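PDB 5MPT: citrinin polyketide synthase from Monascus purpureus, which condenses malonyl-CoA units into the keto-aldehyde precursor of the mycotoxin citrinin, the piece described here being its C-methyltransferase (CMeT) domain. Local coordinates for residues 66-71 and 114-119; 180-185 and 373-378; 82-87 and 329-334; 249-254 and 260-265. All coordinates share one frame; numbering follows the deposited sequence.

Interaction 1. Residues 66-71 and 114-119; sequences PIRSAA and VPVSTK
Val116 is set against the Arg68 backbone and side chain, and following it outward from CB accounts for nearly the whole contact. CB itself faces the aliphatic part of the arginine, 4.1 Å from Arg68 CG. There the side chain forks. One branch, CG1, stands anti to the backbone N (chi1 173°) and runs toward the guanidinium, ending 4.0 Å from Arg68 NH1; it meets the group obliquely, so this is ordinary van der Waals packing. The other branch, CG2, turns back to the main chain of the opposite loop, with Arg68 CA at 4.0 Å and Ile67 O a little farther away at 4.3 Å. The two side chains cross at about a right angle, and the valine's two methyls meet the arginine at opposite ends, CG1 near NH1 and CG2 near CA.

The backbones are joined through solvent. A water accepts from Val116 N at 3.0 Å and donates to Arg68 O at 2.9 Å, tying both polar groups of the main chain without direct contact between them. The charged end of Arg68 is directed elsewhere: its NH2 bonds Asn58 OD1 on helix 40-62, which also supplies Val57, touching both Arg68 and Val116. Arg111 works from the sheet side, its NE reaching Ile67 O and its NH1 reaching Val114 O.

With only 128 Å² buried in total, this is a light, water-mediated clasp between two loops flanking a small three-stranded antiparallel sheet, an arrangement consistent with the helix-turn-helix family assigned to this region.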
# COMPACT_ATOMS: atom_id res chain seq x y z
N PRO A 66 -5.48 31.73 10.29
CA PRO A 66 -6.15 31.71 11.59
C PRO A 66 -7.43 30.88 11.59
O PRO A 66 -8.48 31.32 12.05
CB PRO A 66 -6.45 33.19 11.83
CG PRO A 66 -6.69 33.71 10.46
CD PRO A 66 -5.69 33.02 9.60
N ILE A 67 -7.33 29.67 11.04
CA ILE A 67 -8.52 28.87 10.81
C ILE A 67 -9.21 28.54 12.13
O ILE A 67 -10.44 28.45 12.19
CB ILE A 67 -8.13 27.62 9.99
CG1 ILE A 67 -9.34 26.71 9.77
CG2 ILE A 67 -6.98 26.87 10.65
CD1 ILE A 67 -9.15 25.68 8.62
N ARG A 68 -8.45 28.39 13.21
CA ARG A 68 -9.06 28.00 14.47
C ARG A 68 -9.96 29.10 15.01
O ARG A 68 -10.97 28.81 15.66
CB ARG A 68 -7.98 27.65 15.49
CG ARG A 68 -8.52 26.87 16.67
CD ARG A 68 -7.51 26.72 17.78
NE ARG A 68 -6.14 26.61 17.28
CZ ARG A 68 -5.59 25.48 16.85
NH1 ARG A 68 -6.29 24.35 16.85
NH2 ARG A 68 -4.34 25.50 16.42
N SER A 69 -9.63 30.36 14.75
CA SER A 69 -10.38 31.48 15.31
C SER A 69 -11.24 32.20 14.28
O SER A 69 -11.97 33.14 14.64
CB SER A 69 -9.41 32.46 15.96
OG SER A 69 -8.39 32.84 15.05
N ALA A 70 -11.18 31.80 13.01
CA ALA A 70 -11.88 32.51 11.95
C ALA A 70 -13.38 32.39 12.13
O ALA A 70 -13.91 31.34 12.50
CB ALA A 70 -11.48 31.95 10.59
N ALA A 71 -14.08 33.48 11.83
CA ALA A 71 -15.53 33.49 11.93
C ALA A 71 -16.15 32.81 10.72
O ALA A 71 -15.49 32.55 9.70
CB ALA A 71 -16.04 34.92 12.05
N VAL A 114 -18.44 25.49 11.64
CA VAL A 114 -18.10 24.31 12.42
C VAL A 114 -16.84 24.57 13.25
O VAL A 114 -15.78 24.84 12.69
CB VAL A 114 -17.88 23.08 11.52
CG1 VAL A 114 -17.53 21.86 12.37
CG2 VAL A 114 -19.12 22.83 10.68
N PRO A 115 -16.90 24.43 14.57
CA PRO A 115 -15.71 24.65 15.38
C PRO A 115 -14.67 23.54 15.21
O PRO A 115 -14.99 22.36 15.06
CB PRO A 115 -16.25 24.73 16.81
CG PRO A 115 -17.46 23.93 16.79
CD PRO A 115 -18.06 24.05 15.41
N VAL A 116 -13.41 23.98 15.16
CA VAL A 116 -12.28 23.08 15.27
C VAL A 116 -12.37 22.32 16.58
O VAL A 116 -12.81 22.86 17.61
CB VAL A 116 -10.98 23.89 15.17
CG1 VAL A 116 -9.76 23.02 15.45
CG2 VAL A 116 -10.88 24.52 13.81
N SER A 117 -11.95 21.07 16.56
CA SER A 117 -11.92 20.29 17.79
C SER A 117 -10.99 20.94 18.81
O SER A 117 -9.96 21.50 18.46
CB SER A 117 -11.46 18.86 17.50
OG SER A 117 -11.13 18.21 18.71
N THR A 118 -11.38 20.85 20.09
CA THR A 118 -10.57 21.42 21.16
C THR A 118 -9.60 20.41 21.76
O THR A 118 -8.70 20.80 22.52
CB THR A 118 -11.49 21.97 22.25
OG1 THR A 118 -12.27 20.91 22.80
CG2 THR A 118 -12.42 23.03 21.68
N LYS A 119 -9.71 19.14 21.40
CA LYS A 119 -8.76 18.16 21.88
C LYS A 119 -7.44 18.32 21.15
O LYS A 119 -7.43 18.48 19.92
CB LYS A 119 -9.34 16.75 21.68
CG LYS A 119 -8.65 15.63 22.44
CD LYS A 119 -9.36 14.29 22.22
CE LYS A 119 -10.88 14.39 22.40
NZ LYS A 119 -11.55 13.07 22.30
O HOH W 1 -13.00 26.81 16.02

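Interaction 2. Residues 180-185 and 373-378; sequences SPINAV and NIQRLI
The amide of Gln375 meets the carbonyl of Ile182 and the side chain of Asn183 through NE2, both acceptors lying almost in its plane. The side-chain amides of Gln375 and Asn183 are turned 67° against each other, so they do not stack. This fork joins the first turn of helix 181-198 to strand 375-381, an antiparallel member of the seven-stranded mixed sheet of the Rossmann-like class I methyltransferase fold.

NE2 spends its two protons separately: Gln375 NE2 gives one to Ile182 O at 2.8 Å and the other to Asn183 OD1 at 3.0 Å. Seen from the acceptors the fit is less regular, since the donor stands well above both carbonyl planes. Asn183 ND2 is engaged in turn by Val176 O. Held by Ile182 O and Asn183 OD1 at NE2 and by Asn286 ND2 at OE1, the Gln375 amide is fixed against rotation in a buried setting.

The site is close by: the Asn183 side chain is about 4 Å from that of the active-site Tyr177 and about 7 Å from bound S-adenosylhomocysteine, while the Gln375 side chain is about 6 Å from that of active-site Glu315. Beside the polar fork lies a small apolar contact. Ile182 sends CG1, anti to its N (chi1 -174°), toward the strand, and Ile182 CD1 at its end meets Ile374 CG2 at 3.9 Å, the two side chains crossing nearly perpendicularly.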
# COMPACT_ATOMS: atom_id res chain seq x y z
N SER A 180 0.29 -4.02 11.15
CA SER A 180 -1.01 -3.38 11.15
C SER A 180 -2.03 -4.22 10.38
O SER A 180 -1.80 -4.56 9.21
CB SER A 180 -0.94 -1.99 10.53
OG SER A 180 -0.33 -1.09 11.42
N PRO A 181 -3.18 -4.55 11.00
CA PRO A 181 -4.22 -5.30 10.30
C PRO A 181 -4.56 -4.76 8.91
O PRO A 181 -4.82 -5.55 8.01
CB PRO A 181 -5.41 -5.21 11.27
CG PRO A 181 -4.77 -5.21 12.60
CD PRO A 181 -3.55 -4.29 12.41
N ILE A 182 -4.52 -3.44 8.70
CA ILE A 182 -4.92 -2.88 7.41
C ILE A 182 -4.07 -3.46 6.28
O ILE A 182 -4.52 -3.53 5.13
CB ILE A 182 -4.82 -1.34 7.45
CG1 ILE A 182 -5.35 -0.70 6.17
CG2 ILE A 182 -3.37 -0.87 7.62
CD1 ILE A 182 -6.79 -0.93 5.90
N ASN A 183 -2.85 -3.90 6.58
CA ASN A 183 -2.02 -4.64 5.63
C ASN A 183 -1.97 -6.14 5.91
O ASN A 183 -1.96 -6.93 4.97
CB ASN A 183 -0.61 -4.09 5.64
CG ASN A 183 -0.50 -2.78 4.90
OD1 ASN A 183 -0.94 -2.66 3.76
ND2 ASN A 183 0.04 -1.79 5.56
N ALA A 184 -1.86 -6.54 7.18
CA ALA A 184 -1.67 -7.96 7.50
C ALA A 184 -2.84 -8.81 7.04
O ALA A 184 -2.64 -9.97 6.68
CB ALA A 184 -1.44 -8.13 8.99
N VAL A 185 -4.05 -8.27 7.03
CA VAL A 185 -5.22 -9.07 6.67
C VAL A 185 -5.02 -9.73 5.31
O VAL A 185 -5.19 -10.95 5.15
CB VAL A 185 -6.48 -8.17 6.68
CG1 VAL A 185 -7.56 -8.72 5.70
CG2 VAL A 185 -7.00 -8.08 8.09
N ASN A 373 -13.27 -3.32 0.45
CA ASN A 373 -13.05 -2.40 -0.66
C ASN A 373 -11.79 -1.57 -0.49
O ASN A 373 -11.35 -0.91 -1.45
CB ASN A 373 -14.25 -1.46 -0.82
CG ASN A 373 -15.53 -2.21 -1.12
OD1 ASN A 373 -15.55 -3.12 -1.94
ND2 ASN A 373 -16.61 -1.84 -0.43
N ILE A 374 -11.13 -1.65 0.67
CA ILE A 374 -10.00 -0.75 0.91
C ILE A 374 -8.74 -1.25 0.21
O ILE A 374 -8.03 -0.47 -0.44
CB ILE A 374 -9.76 -0.55 2.41
CG1 ILE A 374 -10.99 0.07 3.08
CG2 ILE A 374 -8.53 0.30 2.65
CD1 ILE A 374 -10.94 0.02 4.59
N GLN A 375 -8.41 -2.52 0.41
CA GLN A 375 -7.38 -3.20 -0.36
C GLN A 375 -7.96 -4.46 -0.94
O GLN A 375 -8.95 -5.01 -0.44
CB GLN A 375 -6.16 -3.57 0.49
CG GLN A 375 -5.70 -2.42 1.37
CD GLN A 375 -4.21 -2.37 1.48
OE1 GLN A 375 -3.52 -2.10 0.49
NE2 GLN A 375 -3.69 -2.63 2.65
N ARG A 376 -7.30 -4.94 -1.98
CA ARG A 376 -7.67 -6.18 -2.62
C ARG A 376 -6.42 -6.94 -3.00
O ARG A 376 -5.38 -6.35 -3.34
CB ARG A 376 -8.49 -5.93 -3.87
CG ARG A 376 -9.78 -5.22 -3.62
CD ARG A 376 -10.65 -5.23 -4.83
NE ARG A 376 -11.70 -4.24 -4.70
CZ ARG A 376 -12.88 -4.45 -4.13
NH1 ARG A 376 -13.23 -5.66 -3.66
NH2 ARG A 376 -13.73 -3.42 -4.04
N LEU A 377 -6.52 -8.27 -2.97
CA LEU A 377 -5.67 -9.09 -3.80
C LEU A 377 -6.27 -9.12 -5.20
O LEU A 377 -7.46 -9.37 -5.38
CB LEU A 377 -5.52 -10.51 -3.28
CG LEU A 377 -4.90 -10.74 -1.90
CD1 LEU A 377 -5.00 -12.23 -1.51
CD2 LEU A 377 -3.49 -10.23 -1.87
N ILE A 378 -5.44 -8.85 -6.19
CA ILE A 378 -5.83 -8.82 -7.59
C ILE A 378 -4.91 -9.80 -8.28
O ILE A 378 -3.68 -9.64 -8.27
CB ILE A 378 -5.71 -7.41 -8.22
CG1 ILE A 378 -6.50 -6.38 -7.43
CG2 ILE A 378 -6.20 -7.42 -9.66
CD1 ILE A 378 -6.18 -4.93 -7.85

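Interaction 3. Residues 82-87 and 329-334; sequences LPKHER and LLEGWW
Lys84, the first residue of 82-87 to meet the other side, stretches an extended chain to Glu331. The resulting salt bridge is long, 3.9 Å from Lys84 NZ to Glu331 OE2, and the ammonium is also tied to Leu329 O through one water. The methylene CG of Lys84 lies over the centre of the neighbouring His85 ring. At the edge of that ring, near its plane, lies Leu329 O, 3.8 Å from His85 CE1.

Arg87 packs on Trp334. Its CB sits over the six-membered ring of Trp334, 4.1 Å from the centroid, in a CH-pi contact; Trp333 CD1 covers the other face of the indole. A bend at chi3 (-70°) then brings the guanidinium back across the base of the tryptophan, Arg87 NH2 lying 3.5 Å from Trp334 CB and the guanidinium and indole planes 41° apart. Two waters in the guanidinium plane, one on NH1 and one on NH2, both donate to Trp334 O, while Trp334 NE1 is held by Gly328 O.

A long salt bridge, water bridges and an arginine laid on an indole thus join the start of helix 86-98, in the helix-turn-helix-like part, to the loop after helix 321-327 of the methyltransferase region.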
# COMPACT_ATOMS: atom_id res chain seq x y z
N LEU A 82 5.71 24.44 -1.02
CA LEU A 82 6.56 24.24 -2.18
C LEU A 82 5.71 23.87 -3.40
O LEU A 82 4.74 23.14 -3.26
CB LEU A 82 7.56 23.14 -1.93
CG LEU A 82 8.73 23.40 -0.98
CD1 LEU A 82 9.41 22.09 -0.64
CD2 LEU A 82 9.73 24.39 -1.58
N PRO A 83 6.07 24.35 -4.59
CA PRO A 83 5.28 23.99 -5.78
C PRO A 83 5.06 22.50 -5.96
O PRO A 83 4.01 22.11 -6.46
CB PRO A 83 6.10 24.57 -6.93
CG PRO A 83 7.25 25.32 -6.28
CD PRO A 83 6.92 25.51 -4.87
N LYS A 84 6.04 21.65 -5.61
CA LYS A 84 5.87 20.21 -5.84
C LYS A 84 4.73 19.63 -5.03
O LYS A 84 4.35 18.47 -5.27
CB LYS A 84 7.16 19.46 -5.50
CG LYS A 84 7.55 19.44 -4.03
CD LYS A 84 8.64 18.42 -3.77
CE LYS A 84 9.39 18.68 -2.46
NZ LYS A 84 10.27 17.54 -2.09
N HIS A 85 4.19 20.39 -4.08
CA HIS A 85 3.12 19.90 -3.23
C HIS A 85 1.74 20.37 -3.69
O HIS A 85 0.75 20.09 -3.00
CB HIS A 85 3.35 20.31 -1.78
CG HIS A 85 4.53 19.64 -1.14
ND1 HIS A 85 4.78 18.29 -1.25
CD2 HIS A 85 5.51 20.14 -0.35
CE1 HIS A 85 5.88 17.99 -0.58
NE2 HIS A 85 6.35 19.10 -0.03
N GLU A 86 1.62 20.98 -4.86
CA GLU A 86 0.33 21.50 -5.32
C GLU A 86 -0.76 20.43 -5.31
O GLU A 86 -1.84 20.67 -4.77
CB GLU A 86 0.46 22.10 -6.73
CG GLU A 86 -0.84 22.71 -7.26
CD GLU A 86 -1.29 23.91 -6.48
OE1 GLU A 86 -0.47 24.45 -5.70
OE2 GLU A 86 -2.46 24.32 -6.64
N ARG A 87 -0.53 19.27 -5.94
CA ARG A 87 -1.57 18.25 -6.00
C ARG A 87 -1.92 17.75 -4.60
O ARG A 87 -3.10 17.58 -4.27
CB ARG A 87 -1.11 17.11 -6.91
CG ARG A 87 -1.01 17.53 -8.39
CD ARG A 87 -0.33 16.48 -9.25
NE ARG A 87 1.08 16.41 -8.93
CZ ARG A 87 1.94 15.56 -9.47
NH1 ARG A 87 1.52 14.68 -10.39
NH2 ARG A 87 3.21 15.58 -9.10
N LEU A 329 3.22 13.34 1.14
CA LEU A 329 4.40 14.18 1.30
C LEU A 329 5.60 13.69 0.50
O LEU A 329 6.61 14.40 0.45
CB LEU A 329 4.84 14.22 2.76
CG LEU A 329 3.97 14.93 3.79
CD1 LEU A 329 4.50 14.64 5.16
CD2 LEU A 329 3.99 16.42 3.51
N LEU A 330 5.51 12.50 -0.11
CA LEU A 330 6.66 11.82 -0.69
C LEU A 330 6.56 11.85 -2.20
O LEU A 330 5.51 11.53 -2.78
CB LEU A 330 6.73 10.38 -0.19
CG LEU A 330 6.69 10.28 1.34
CD1 LEU A 330 6.59 8.83 1.78
CD2 LEU A 330 7.91 10.95 1.97
N GLU A 331 7.69 12.18 -2.84
CA GLU A 331 7.75 12.23 -4.30
C GLU A 331 7.26 10.93 -4.93
O GLU A 331 6.67 10.96 -6.02
CB GLU A 331 9.18 12.53 -4.76
CG GLU A 331 9.73 13.89 -4.38
CD GLU A 331 10.90 14.29 -5.27
OE1 GLU A 331 11.01 13.72 -6.38
OE2 GLU A 331 11.70 15.16 -4.87
N GLY A 332 7.47 9.80 -4.27
CA GLY A 332 7.09 8.48 -4.78
C GLY A 332 5.60 8.26 -4.91
O GLY A 332 5.20 7.27 -5.54
N TRP A 333 4.78 9.12 -4.32
CA TRP A 333 3.33 9.02 -4.36
C TRP A 333 2.72 9.77 -5.53
O TRP A 333 1.51 9.66 -5.76
CB TRP A 333 2.77 9.61 -3.06
CG TRP A 333 1.35 9.29 -2.65
CD1 TRP A 333 0.31 10.18 -2.50
CD2 TRP A 333 0.85 8.02 -2.26
NE1 TRP A 333 -0.81 9.52 -2.04
CE2 TRP A 333 -0.51 8.19 -1.90
CE3 TRP A 333 1.41 6.73 -2.18
CZ2 TRP A 333 -1.31 7.14 -1.48
CZ3 TRP A 333 0.62 5.71 -1.77
CH2 TRP A 333 -0.74 5.91 -1.42
N TRP A 334 3.54 10.56 -6.25
CA TRP A 334 3.08 11.44 -7.32
C TRP A 334 3.81 11.19 -8.63
O TRP A 334 3.93 12.10 -9.48
CB TRP A 334 3.23 12.91 -6.86
CG TRP A 334 2.48 13.19 -5.61
CD1 TRP A 334 2.98 13.25 -4.35
CD2 TRP A 334 1.07 13.38 -5.50
NE1 TRP A 334 1.97 13.50 -3.45
CE2 TRP A 334 0.79 13.58 -4.13
CE3 TRP A 334 0.02 13.40 -6.42
CZ2 TRP A 334 -0.49 13.79 -3.67
CZ3 TRP A 334 -1.25 13.62 -5.96
CH2 TRP A 334 -1.50 13.81 -4.60
O HOH W 2 8.15 15.42 -1.63
O HOH W 3 3.51 12.97 -12.01
O HOH W 4 5.83 14.34 -10.03

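Interaction 4. Residues 249-254 and 260-265; sequences AARKRF and MKFKVV
Phe262 lies with one face against the helix backbone at Arg251, whose CA stands over the ring centre, 3.6 Å from the centroid and 13° off the normal: a close CH-pi contact. The two side chains slide past each other in opposite directions. Arg251 first runs along the ring, its CG 3.7 Å from Phe262 CD1, and then bends at chi3, laying a face of its guanidinium over Phe262 CB. Ring and guanidinium planes are 49° apart, so the charged group does not stack on the phenyl.

Two further contacts complete the seat of Phe262. Phe254 CB approaches at the ring edge, 3.9 Å from Phe262 CZ, and Ala250 O comes obliquely to 3.4 Å from Phe262 CE2.

The segments belong to a beta-alpha-beta unit, strand 235-241, helix 244-253 and strand 260-264, the last an outer strand of the sheet; Val265, which follows in the chain, touches bound S-adenosylhomocysteine.

Arg251 NH2 gives Phe262 O a weak hydrogen bond of 3.4 Å at 131°. Helix and strand are therefore probably held here mainly by dispersion between a phenyl face and C-H groups, with the arginine's charge perhaps adding a modest electrostatic pull on the strand carbonyl.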
# COMPACT_ATOMS: atom_id res chain seq x y z
N ALA A 249 19.81 -5.27 3.62
CA ALA A 249 19.27 -5.60 4.94
C ALA A 249 18.52 -6.93 4.91
O ALA A 249 18.69 -7.78 5.80
CB ALA A 249 18.36 -4.48 5.41
N ALA A 250 17.65 -7.12 3.92
CA ALA A 250 16.86 -8.34 3.83
C ALA A 250 17.75 -9.56 3.61
O ALA A 250 17.47 -10.64 4.15
CB ALA A 250 15.84 -8.22 2.70
N ARG A 251 18.81 -9.41 2.81
CA ARG A 251 19.74 -10.51 2.59
C ARG A 251 20.27 -11.03 3.91
O ARG A 251 20.42 -12.25 4.10
CB ARG A 251 20.89 -10.07 1.68
CG ARG A 251 21.68 -11.22 1.06
CD ARG A 251 22.81 -10.73 0.16
NE ARG A 251 22.40 -9.61 -0.70
CZ ARG A 251 22.14 -9.69 -2.00
NH1 ARG A 251 21.78 -8.60 -2.67
NH2 ARG A 251 22.26 -10.85 -2.65
N LYS A 252 20.56 -10.12 4.85
CA LYS A 252 20.99 -10.52 6.19
C LYS A 252 19.82 -11.12 6.97
O LYS A 252 19.89 -12.26 7.44
CB LYS A 252 21.58 -9.32 6.93
CG LYS A 252 22.79 -8.66 6.26
CD LYS A 252 23.25 -7.41 7.03
CE LYS A 252 24.28 -6.59 6.26
NZ LYS A 252 24.59 -5.29 6.94
N ARG A 253 18.74 -10.35 7.10
CA ARG A 253 17.57 -10.79 7.87
C ARG A 253 17.10 -12.18 7.46
O ARG A 253 16.85 -13.04 8.32
CB ARG A 253 16.45 -9.77 7.68
CG ARG A 253 15.15 -10.07 8.41
CD ARG A 253 14.13 -9.02 8.04
NE ARG A 253 12.91 -9.12 8.82
CZ ARG A 253 11.82 -8.40 8.59
NH1 ARG A 253 11.80 -7.53 7.60
NH2 ARG A 253 10.74 -8.56 9.34
N PHE A 254 16.98 -12.43 6.15
CA PHE A 254 16.33 -13.64 5.65
C PHE A 254 17.33 -14.70 5.20
O PHE A 254 16.96 -15.62 4.47
CB PHE A 254 15.37 -13.27 4.52
CG PHE A 254 14.23 -12.38 4.95
CD1 PHE A 254 13.42 -12.73 6.03
CD2 PHE A 254 13.96 -11.21 4.27
CE1 PHE A 254 12.36 -11.92 6.42
CE2 PHE A 254 12.91 -10.40 4.67
CZ PHE A 254 12.11 -10.76 5.75
N MET A 260 16.44 -18.71 -0.96
CA MET A 260 16.29 -17.29 -1.24
C MET A 260 17.34 -16.80 -2.23
O MET A 260 18.51 -17.19 -2.17
CB MET A 260 16.40 -16.46 0.05
CG MET A 260 15.25 -16.68 1.00
SD MET A 260 13.64 -16.20 0.35
CE MET A 260 13.89 -14.45 0.12
N LYS A 261 16.89 -15.95 -3.14
CA LYS A 261 17.74 -15.10 -3.94
C LYS A 261 17.33 -13.66 -3.63
O LYS A 261 16.17 -13.41 -3.29
CB LYS A 261 17.61 -15.40 -5.44
CG LYS A 261 17.67 -16.90 -5.84
CD LYS A 261 19.02 -17.56 -5.58
CE LYS A 261 20.12 -17.05 -6.51
NZ LYS A 261 21.43 -17.71 -6.24
N PHE A 262 18.27 -12.72 -3.71
CA PHE A 262 18.02 -11.31 -3.45
C PHE A 262 18.61 -10.46 -4.58
O PHE A 262 19.75 -10.68 -4.98
CB PHE A 262 18.65 -10.84 -2.12
CG PHE A 262 18.23 -11.64 -0.93
CD1 PHE A 262 18.81 -12.87 -0.66
CD2 PHE A 262 17.25 -11.16 -0.08
CE1 PHE A 262 18.42 -13.60 0.45
CE2 PHE A 262 16.86 -11.89 1.01
CZ PHE A 262 17.45 -13.11 1.27
N LYS A 263 17.85 -9.48 -5.06
CA LYS A 263 18.27 -8.71 -6.23
C LYS A 263 17.51 -7.39 -6.31
O LYS A 263 16.33 -7.31 -5.95
CB LYS A 263 18.08 -9.53 -7.53
CG LYS A 263 18.60 -8.85 -8.82
CD LYS A 263 18.41 -9.72 -10.09
CE LYS A 263 19.01 -9.06 -11.36
NZ LYS A 263 18.87 -9.91 -12.58
N VAL A 264 18.21 -6.34 -6.77
CA VAL A 264 17.60 -5.05 -7.09
C VAL A 264 16.92 -5.13 -8.45
O VAL A 264 17.56 -5.45 -9.46
CB VAL A 264 18.65 -3.93 -7.09
CG1 VAL A 264 18.02 -2.59 -7.44
CG2 VAL A 264 19.36 -3.84 -5.73
N VAL A 265 15.62 -4.83 -8.50
CA VAL A 265 14.86 -4.90 -9.74
C VAL A 265 13.92 -3.71 -9.80
O VAL A 265 13.18 -3.44 -8.84
CB VAL A 265 14.06 -6.21 -9.88
CG1 VAL A 265 13.15 -6.15 -11.12
CG2 VAL A 265 15.00 -7.38 -9.93

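How the interactions relate
From the N terminus, the chain passes 66-71, then 82-87, and reaches 114-119, where interaction 1 closes a loop round the small three-stranded sheet. Interaction 3 has by then already opened, so the two cross. Next 180-185 opens interaction 2, and the short interaction 4 opens and closes at 249-254 and 260-265, inside the spans of both interactions 2 and 3. Interaction 3 closes at 329-334, joining the N-terminal region to the methyltransferase part, and crosses interaction 2, which closes last at 373-378. Interactions 2 and 4 reach the same mixed sheet from different strands, their centres about 24 Å apart; interactions 1 and 4 lie on opposite sides of the chain's centre.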